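Local coordinates for protein PrgX (PDB 2AWI) that acts as the receptor for the peptide sex pheromone cCF10 and as a repressor, probably DNA-binding, in the control of conjugation in Enterococcus faecalis, at residues S6-I11 / E52-N57; S83-N88 / I117-H122; D90-N95 / I125-F130. The protein carries 1 engineered substitution. One frame throughout, in Å; residues are numbered along the deposited sequence.

Contact 1: residues S6-I11 / E52-N57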
# COMPACT_ATOMS: atom_id res chain seq x y z
N SER A 6 12.26 14.91 -54.03
CA SER A 6 12.36 16.19 -53.34
C SER A 6 12.88 15.99 -51.92
O SER A 6 13.58 16.84 -51.37
CB SER A 6 11.01 16.90 -53.31
OG SER A 6 10.18 16.35 -52.32
N VAL A 7 12.53 14.86 -51.31
CA VAL A 7 13.01 14.57 -49.96
C VAL A 7 14.51 14.30 -50.01
O VAL A 7 15.26 14.75 -49.14
CB VAL A 7 12.26 13.36 -49.35
CG1 VAL A 7 12.98 12.89 -48.09
CG2 VAL A 7 10.82 13.76 -49.00
N LEU A 8 14.96 13.58 -51.04
CA LEU A 8 16.38 13.29 -51.21
C LEU A 8 17.16 14.60 -51.35
O LEU A 8 18.27 14.74 -50.82
CB LEU A 8 16.62 12.41 -52.44
CG LEU A 8 16.19 10.94 -52.35
CD1 LEU A 8 16.51 10.25 -53.66
CD2 LEU A 8 16.91 10.25 -51.20
N LYS A 9 16.58 15.56 -52.07
CA LYS A 9 17.22 16.86 -52.27
C LYS A 9 17.33 17.60 -50.94
O LYS A 9 18.40 18.10 -50.58
CB LYS A 9 16.42 17.69 -53.27
CG LYS A 9 17.02 19.04 -53.59
CD LYS A 9 16.22 19.73 -54.69
CE LYS A 9 16.87 21.03 -55.12
NZ LYS A 9 16.12 21.67 -56.24
N GLN A 10 16.22 17.67 -50.21
CA GLN A 10 16.19 18.33 -48.91
C GLN A 10 17.28 17.76 -48.00
O GLN A 10 18.08 18.51 -47.44
CB GLN A 10 14.82 18.11 -48.24
CG GLN A 10 14.81 18.49 -46.76
CD GLN A 10 13.85 17.66 -45.91
OE1 GLN A 10 13.89 17.71 -44.68
NE2 GLN A 10 12.98 16.90 -46.57
N ILE A 11 17.30 16.44 -47.87
CA ILE A 11 18.27 15.76 -47.01
C ILE A 11 19.69 15.93 -47.53
O ILE A 11 20.59 16.28 -46.77
CB ILE A 11 17.94 14.24 -46.89
CG1 ILE A 11 16.48 14.06 -46.45
CG2 ILE A 11 18.85 13.58 -45.86
CD1 ILE A 11 16.01 12.61 -46.36
N GLU A 52 21.70 4.87 -48.00
CA GLU A 52 22.95 4.54 -47.33
C GLU A 52 23.97 5.66 -47.51
O GLU A 52 24.78 5.92 -46.61
CB GLU A 52 23.53 3.23 -47.87
CG GLU A 52 24.80 2.81 -47.14
CD GLU A 52 25.42 1.54 -47.70
OE1 GLU A 52 26.44 1.11 -47.14
OE2 GLU A 52 24.88 0.99 -48.68
N ARG A 53 23.93 6.30 -48.67
CA ARG A 53 24.83 7.41 -48.97
C ARG A 53 24.54 8.57 -48.03
O ARG A 53 25.46 9.14 -47.44
CB ARG A 53 24.63 7.89 -50.42
CG ARG A 53 25.11 6.93 -51.50
CD ARG A 53 26.61 6.71 -51.41
NE ARG A 53 27.21 6.53 -52.72
CZ ARG A 53 26.90 5.55 -53.57
NH1 ARG A 53 25.98 4.65 -53.23
NH2 ARG A 53 27.50 5.47 -54.74
N LEU A 54 23.27 8.93 -47.89
CA LEU A 54 22.88 10.04 -47.01
C LEU A 54 23.06 9.71 -45.53
O LEU A 54 23.20 10.61 -44.70
CB LEU A 54 21.42 10.42 -47.26
CG LEU A 54 21.05 10.85 -48.69
CD1 LEU A 54 19.54 10.91 -48.83
CD2 LEU A 54 21.68 12.22 -49.01
N GLY A 55 23.05 8.42 -45.18
CA GLY A 55 23.21 8.03 -43.79
C GLY A 55 21.90 8.18 -43.01
O GLY A 55 21.91 8.14 -41.78
N VAL A 56 20.79 8.36 -43.73
CA VAL A 56 19.48 8.51 -43.11
C VAL A 56 18.68 7.26 -43.39
O VAL A 56 18.57 6.82 -44.53
CB VAL A 56 18.74 9.75 -43.68
CG1 VAL A 56 17.35 9.88 -43.05
CG2 VAL A 56 19.56 11.00 -43.44
N ASN A 57 18.11 6.68 -42.34
CA ASN A 57 17.33 5.45 -42.45
C ASN A 57 16.29 5.42 -43.58
O ASN A 57 15.47 6.32 -43.74
CB ASN A 57 16.69 5.15 -41.09
CG ASN A 57 17.73 4.92 -39.99
OD1 ASN A 57 18.33 3.85 -39.90
ND2 ASN A 57 17.96 5.94 -39.18
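Leu8 and Ile11, one helical turn apart, both present methyl groups to the CD1 methyl of Leu54, and each crosses the leucine side chain at about a right angle. The closer approach is from Leu8, whose CD2 lies 3.6 Å from Leu54 CD1. Ile11 comes in with its short branch, CG2 standing 4.1 Å from Leu54 CD1. That branch is anti to the backbone N because CG1 is turned the other way, beside it (chi1 -53°). The same CG2 serves a second partner: Ile11 and Val56 reach toward each other tip to tip, with Ile11 CG2 3.6 Å from Val56 CG2. Branched aliphatic side chains suit this place: a single methyl, such as Leu54 CD1 or Ile11 CG2, meets two partners, and no polar side-chain group takes part. Between the two partners on the second segment, Gly55 leaves the helix with positive phi (80°), a backbone shape that suits glycine and lets the chain turn so that Val56 follows Leu54 onto Ile11. The contact thus joins helix 4-14 to the C-terminal end of helix 44-54 within the helix-turn-helix region. Leu8 also packs on Leu47 and Phe50 of helix 44-54, Leu54 touches Leu22 of helix 19-23, and Ile61 of helix 58-67 packs against both Ile11 and Val56, which also meet Phe149 of the second subunit.

Contact 2: residues S83-N88 / I117-H122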
# COMPACT_ATOMS: atom_id res chain seq x y z
N SER A 83 -13.19 7.24 -39.66
CA SER A 83 -13.19 8.09 -38.47
C SER A 83 -14.23 9.20 -38.58
O SER A 83 -14.97 9.47 -37.63
CB SER A 83 -11.81 8.71 -38.26
OG SER A 83 -11.47 9.58 -39.33
N LYS A 84 -14.28 9.83 -39.74
CA LYS A 84 -15.22 10.91 -39.98
C LYS A 84 -16.66 10.41 -39.90
O LYS A 84 -17.51 11.05 -39.27
CB LYS A 84 -14.96 11.54 -41.35
CG LYS A 84 -13.49 11.84 -41.61
CD LYS A 84 -13.28 12.71 -42.84
CE LYS A 84 -13.58 14.18 -42.55
NZ LYS A 84 -12.64 14.73 -41.52
N ILE A 85 -16.93 9.27 -40.53
CA ILE A 85 -18.28 8.70 -40.53
C ILE A 85 -18.70 8.24 -39.14
O ILE A 85 -19.90 8.17 -38.85
CB ILE A 85 -18.39 7.51 -41.52
CG1 ILE A 85 -18.20 8.01 -42.96
CG2 ILE A 85 -19.75 6.83 -41.39
CD1 ILE A 85 -18.34 6.93 -44.01
N PHE A 86 -17.74 7.94 -38.28
CA PHE A 86 -18.07 7.51 -36.93
C PHE A 86 -18.69 8.66 -36.14
O PHE A 86 -19.64 8.47 -35.39
CB PHE A 86 -16.83 7.02 -36.18
CG PHE A 86 -17.09 6.69 -34.74
CD1 PHE A 86 -17.92 5.63 -34.39
CD2 PHE A 86 -16.51 7.45 -33.72
CE1 PHE A 86 -18.19 5.34 -33.05
CE2 PHE A 86 -16.78 7.17 -32.38
CZ PHE A 86 -17.62 6.11 -32.05
N THR A 87 -18.15 9.86 -36.32
CA THR A 87 -18.66 11.03 -35.63
C THR A 87 -19.96 11.52 -36.26
O THR A 87 -20.87 11.97 -35.56
CB THR A 87 -17.62 12.18 -35.65
OG1 THR A 87 -17.23 12.46 -37.00
CG2 THR A 87 -16.39 11.80 -34.83
N ASN A 88 -20.04 11.43 -37.59
CA ASN A 88 -21.23 11.87 -38.32
C ASN A 88 -21.83 10.72 -39.13
O ASN A 88 -21.61 10.60 -40.34
CB ASN A 88 -20.87 13.04 -39.24
CG ASN A 88 -22.06 13.56 -40.02
OD1 ASN A 88 -23.17 13.65 -39.49
ND2 ASN A 88 -21.84 13.92 -41.27
N ILE A 117 -19.37 -2.00 -40.37
CA ILE A 117 -20.25 -2.86 -39.60
C ILE A 117 -20.18 -2.46 -38.13
O ILE A 117 -21.19 -2.41 -37.44
CB ILE A 117 -19.87 -4.35 -39.73
CG1 ILE A 117 -20.04 -4.79 -41.19
CG2 ILE A 117 -20.73 -5.21 -38.81
CD1 ILE A 117 -21.45 -4.64 -41.71
N SER A 118 -18.97 -2.18 -37.67
CA SER A 118 -18.75 -1.78 -36.29
C SER A 118 -19.54 -0.51 -36.00
O SER A 118 -20.27 -0.43 -35.01
CB SER A 118 -17.26 -1.52 -36.06
OG SER A 118 -17.01 -1.19 -34.71
N ILE A 119 -19.40 0.48 -36.88
CA ILE A 119 -20.11 1.75 -36.74
C ILE A 119 -21.61 1.52 -36.63
O ILE A 119 -22.26 2.04 -35.72
CB ILE A 119 -19.82 2.68 -37.95
CG1 ILE A 119 -18.39 3.22 -37.88
CG2 ILE A 119 -20.81 3.82 -37.98
CD1 ILE A 119 -17.94 3.92 -39.14
N ALA A 120 -22.16 0.74 -37.56
CA ALA A 120 -23.59 0.43 -37.58
C ALA A 120 -24.06 -0.23 -36.29
O ALA A 120 -25.11 0.12 -35.75
CB ALA A 120 -23.91 -0.45 -38.77
N HIS A 121 -23.29 -1.20 -35.79
CA HIS A 121 -23.65 -1.88 -34.55
C HIS A 121 -23.73 -0.88 -33.41
O HIS A 121 -24.49 -1.07 -32.46
CB HIS A 121 -22.62 -2.96 -34.20
CG HIS A 121 -22.81 -4.26 -34.91
ND1 HIS A 121 -22.18 -5.42 -34.52
CD2 HIS A 121 -23.57 -4.59 -35.98
CE1 HIS A 121 -22.54 -6.41 -35.32
NE2 HIS A 121 -23.39 -5.93 -36.22
N HIS A 122 -22.94 0.18 -33.52
CA HIS A 122 -22.88 1.21 -32.49
C HIS A 122 -24.10 2.13 -32.50
O HIS A 122 -24.83 2.22 -31.52
CB HIS A 122 -21.60 2.04 -32.67
CG HIS A 122 -21.32 2.96 -31.53
ND1 HIS A 122 -21.21 2.52 -30.22
CD2 HIS A 122 -21.11 4.30 -31.49
CE1 HIS A 122 -20.94 3.55 -29.44
NE2 HIS A 122 -20.88 4.64 -30.18
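The carbonyl oxygen of Lys84, just before the Ile85 and Phe86 pair that meets Ile119 and His122, is gripped by two donors as helix 74-87 ends. Thr87 OG1 donates to Lys84 O over 2.7 Å, arriving at a C=O...donor angle of 129°, and the backbone Asn88 N bonds to Lys84 O at 3.1 Å. Threonine fits here because its hydroxyl can fold back onto the preceding turn, adding a side-chain bond to a carbonyl that also keeps its helical backbone partner.

Across the contact, the short segments of helices 74-87 and 107-122 run almost parallel, their axes 10.3 Å apart and inclined by 10°. This is plain helix-to-helix packing in an all-helical fold, joining two helices between which helix 92-102 intervenes in the chain. Ile119 points at the other helix and carries the middle of the contact. Its terminal CD1 methyl reaches to 4.1 Å from Ile85 CG2, the two isoleucines crossing at about a right angle, while its CG1 lies at the edge of the Phe86 ring, near the ring plane and 4.3 Å from Phe86 CD1. One long aliphatic side chain therefore serves two consecutive residues of the other helix. One turn later, His122 meets the end of the same phenyl ring: His122 CD2 is 3.5 Å from Phe86 CE1. The two rings meet obliquely, their planes inclined by 31°. Beyond these segments, Tyr123 OH bonds to Phe86 O, and its ring also meets that of Phe86.

No hydrogen bond spans the two segments. Cohesion across them rests on burial of apolar surface and van der Waals contact, graded from buried isoleucines to an exposed aromatic pair, where histidine offers a ring carbon to phenylalanine and can still tolerate water.

Contact 3: residues D90-N95 / I125-F130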
# COMPACT_ATOMS: atom_id res chain seq x y z
N ASP A 90 -24.49 10.21 -40.56
CA ASP A 90 -25.38 10.51 -41.68
C ASP A 90 -24.67 10.17 -42.98
O ASP A 90 -25.29 9.95 -44.02
CB ASP A 90 -25.77 12.00 -41.68
CG ASP A 90 -26.22 12.48 -43.06
OD1 ASP A 90 -25.34 12.72 -43.92
OD2 ASP A 90 -27.44 12.62 -43.28
N LEU A 91 -23.34 10.10 -42.89
CA LEU A 91 -22.50 9.79 -44.04
C LEU A 91 -22.47 8.29 -44.31
O LEU A 91 -22.28 7.86 -45.44
CB LEU A 91 -21.08 10.30 -43.78
CG LEU A 91 -20.97 11.76 -43.33
CD1 LEU A 91 -19.54 12.04 -42.87
CD2 LEU A 91 -21.38 12.68 -44.47
N PHE A 92 -22.66 7.51 -43.25
CA PHE A 92 -22.66 6.06 -43.32
C PHE A 92 -23.30 5.51 -44.59
O PHE A 92 -22.61 5.13 -45.54
CB PHE A 92 -23.39 5.50 -42.09
CG PHE A 92 -23.43 4.00 -42.03
CD1 PHE A 92 -22.33 3.28 -41.58
CD2 PHE A 92 -24.58 3.31 -42.41
CE1 PHE A 92 -22.37 1.89 -41.52
CE2 PHE A 92 -24.63 1.92 -42.35
CZ PHE A 92 -23.53 1.21 -41.90
N ASP A 93 -24.62 5.49 -44.59
CA ASP A 93 -25.44 5.00 -45.69
C ASP A 93 -24.84 5.09 -47.09
O ASP A 93 -24.57 4.07 -47.72
CB ASP A 93 -26.78 5.74 -45.67
CG ASP A 93 -27.92 4.87 -46.13
OD1 ASP A 93 -27.88 4.39 -47.28
OD2 ASP A 93 -28.86 4.66 -45.33
N LYS A 94 -24.65 6.31 -47.58
CA LYS A 94 -24.13 6.53 -48.93
C LYS A 94 -22.74 5.95 -49.17
O LYS A 94 -22.44 5.47 -50.27
CB LYS A 94 -24.13 8.03 -49.24
CG LYS A 94 -24.16 8.35 -50.73
CD LYS A 94 -24.58 9.79 -50.96
CE LYS A 94 -24.78 10.09 -52.44
NZ LYS A 94 -25.31 11.46 -52.67
N ASN A 95 -21.88 6.00 -48.16
CA ASN A 95 -20.53 5.47 -48.28
C ASN A 95 -20.55 3.96 -48.16
O ASN A 95 -19.81 3.26 -48.86
CB ASN A 95 -19.63 6.06 -47.21
CG ASN A 95 -19.20 7.48 -47.53
OD1 ASN A 95 -19.03 8.31 -46.63
ND2 ASN A 95 -19.01 7.76 -48.81
N ILE A 125 -27.56 0.96 -36.42
CA ILE A 125 -28.00 1.04 -37.81
C ILE A 125 -28.23 -0.39 -38.30
O ILE A 125 -27.55 -1.32 -37.88
CB ILE A 125 -26.95 1.74 -38.70
CG1 ILE A 125 -26.71 3.17 -38.19
CG2 ILE A 125 -27.43 1.78 -40.15
CD1 ILE A 125 -25.82 4.02 -39.09
N GLU A 126 -29.21 -0.56 -39.18
CA GLU A 126 -29.54 -1.87 -39.72
C GLU A 126 -28.63 -2.28 -40.88
O GLU A 126 -28.58 -1.59 -41.91
CB GLU A 126 -30.99 -1.90 -40.19
CG GLU A 126 -32.04 -1.80 -39.08
CD GLU A 126 -32.02 -2.99 -38.15
OE1 GLU A 126 -32.99 -3.14 -37.36
OE2 GLU A 126 -31.06 -3.78 -38.19
N VAL A 127 -27.93 -3.39 -40.72
CA VAL A 127 -27.04 -3.91 -41.76
C VAL A 127 -27.37 -5.39 -41.98
O VAL A 127 -26.55 -6.27 -41.73
CB VAL A 127 -25.55 -3.78 -41.37
CG1 VAL A 127 -25.06 -2.36 -41.65
CG2 VAL A 127 -25.36 -4.12 -39.89
N PRO A 128 -28.58 -5.67 -42.48
CA PRO A 128 -29.04 -7.04 -42.74
C PRO A 128 -28.12 -7.84 -43.65
O PRO A 128 -27.97 -9.05 -43.48
CB PRO A 128 -30.42 -6.83 -43.35
CG PRO A 128 -30.27 -5.52 -44.07
CD PRO A 128 -29.53 -4.69 -43.05
N THR A 129 -27.50 -7.17 -44.62
CA THR A 129 -26.60 -7.84 -45.55
C THR A 129 -25.45 -8.51 -44.81
O THR A 129 -24.94 -9.54 -45.25
CB THR A 129 -26.01 -6.86 -46.59
OG1 THR A 129 -25.34 -5.78 -45.92
CG2 THR A 129 -27.10 -6.30 -47.48
N PHE A 130 -25.05 -7.93 -43.68
CA PHE A 130 -23.95 -8.48 -42.89
C PHE A 130 -24.17 -9.95 -42.55
O PHE A 130 -23.45 -10.81 -43.04
CB PHE A 130 -23.76 -7.68 -41.60
CG PHE A 130 -22.62 -8.16 -40.76
CD1 PHE A 130 -21.32 -8.14 -41.25
CD2 PHE A 130 -22.85 -8.63 -39.47
CE1 PHE A 130 -20.25 -8.60 -40.47
CE2 PHE A 130 -21.79 -9.09 -38.67
CZ PHE A 130 -20.48 -9.08 -39.18
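The loop 125-127, which lies in the TPR-family region and leads into helix 128-142, packs against the N-terminal part of helix 92-102, and the ring of Phe92 is the piece that both Ile125 and Val127 touch. Phe92 is directed at the loop with CG anti to its backbone N (chi1 -179°). Over one face of the ring sits the CD1 methyl of Ile125, in a CH-pi contact 4.0 Å from the centroid of the Phe92 ring and 26° off the ring normal, offset toward the rim. The isoleucine lies alongside, the two side chains sliding past each other in opposite directions, and its other branch is used as well: Ile125 CG2 is 3.6 Å from Phe92 CE2. Val127 comes from a different direction. Its CG1 lies in the ring plane at the edge, 3.9 Å from Phe92 CZ, and the side chains cross at about a right angle. A flat aromatic ring suits this role, offering a broad face to the long isoleucine and a rim to the compact valine, while beta-branching gives each partner a stout shape near the backbone. Phe130 N bonds to Val127 O at 3.0 Å across Pro128 and Thr129, as the chain enters helix 128-142.

Around this buried cluster, Ile85 of helix 74-87 and Ala120 of helix 107-122 also pack on Phe92. Phe96, one turn further along helix 92-102, stacks on its ring and touches Val127, so Val127 meets two aromatics one turn apart on that helix.

From the N terminus, contact 1 comes first, bringing helix 4-14 and the end of helix 44-54 together across 40 intervening residues and closing the helix-turn-helix region on itself. It is complete before contact 2 opens, and its centre lies about 40 Å from that of contact 2 and about 45 Å from that of contact 3. Contact 2 closes over 28 residues and contact 3 over 29; the two cross, their segments alternating along the chain, with centres about 9 Å apart. They meet directly: Ala120 O and Ile125 N, 2.7 Å apart, probably form a hydrogen bond, and Ile117 packs on Phe130. Together they tie helices 74-87, 92-102 and 107-122 to the start of helix 128-142.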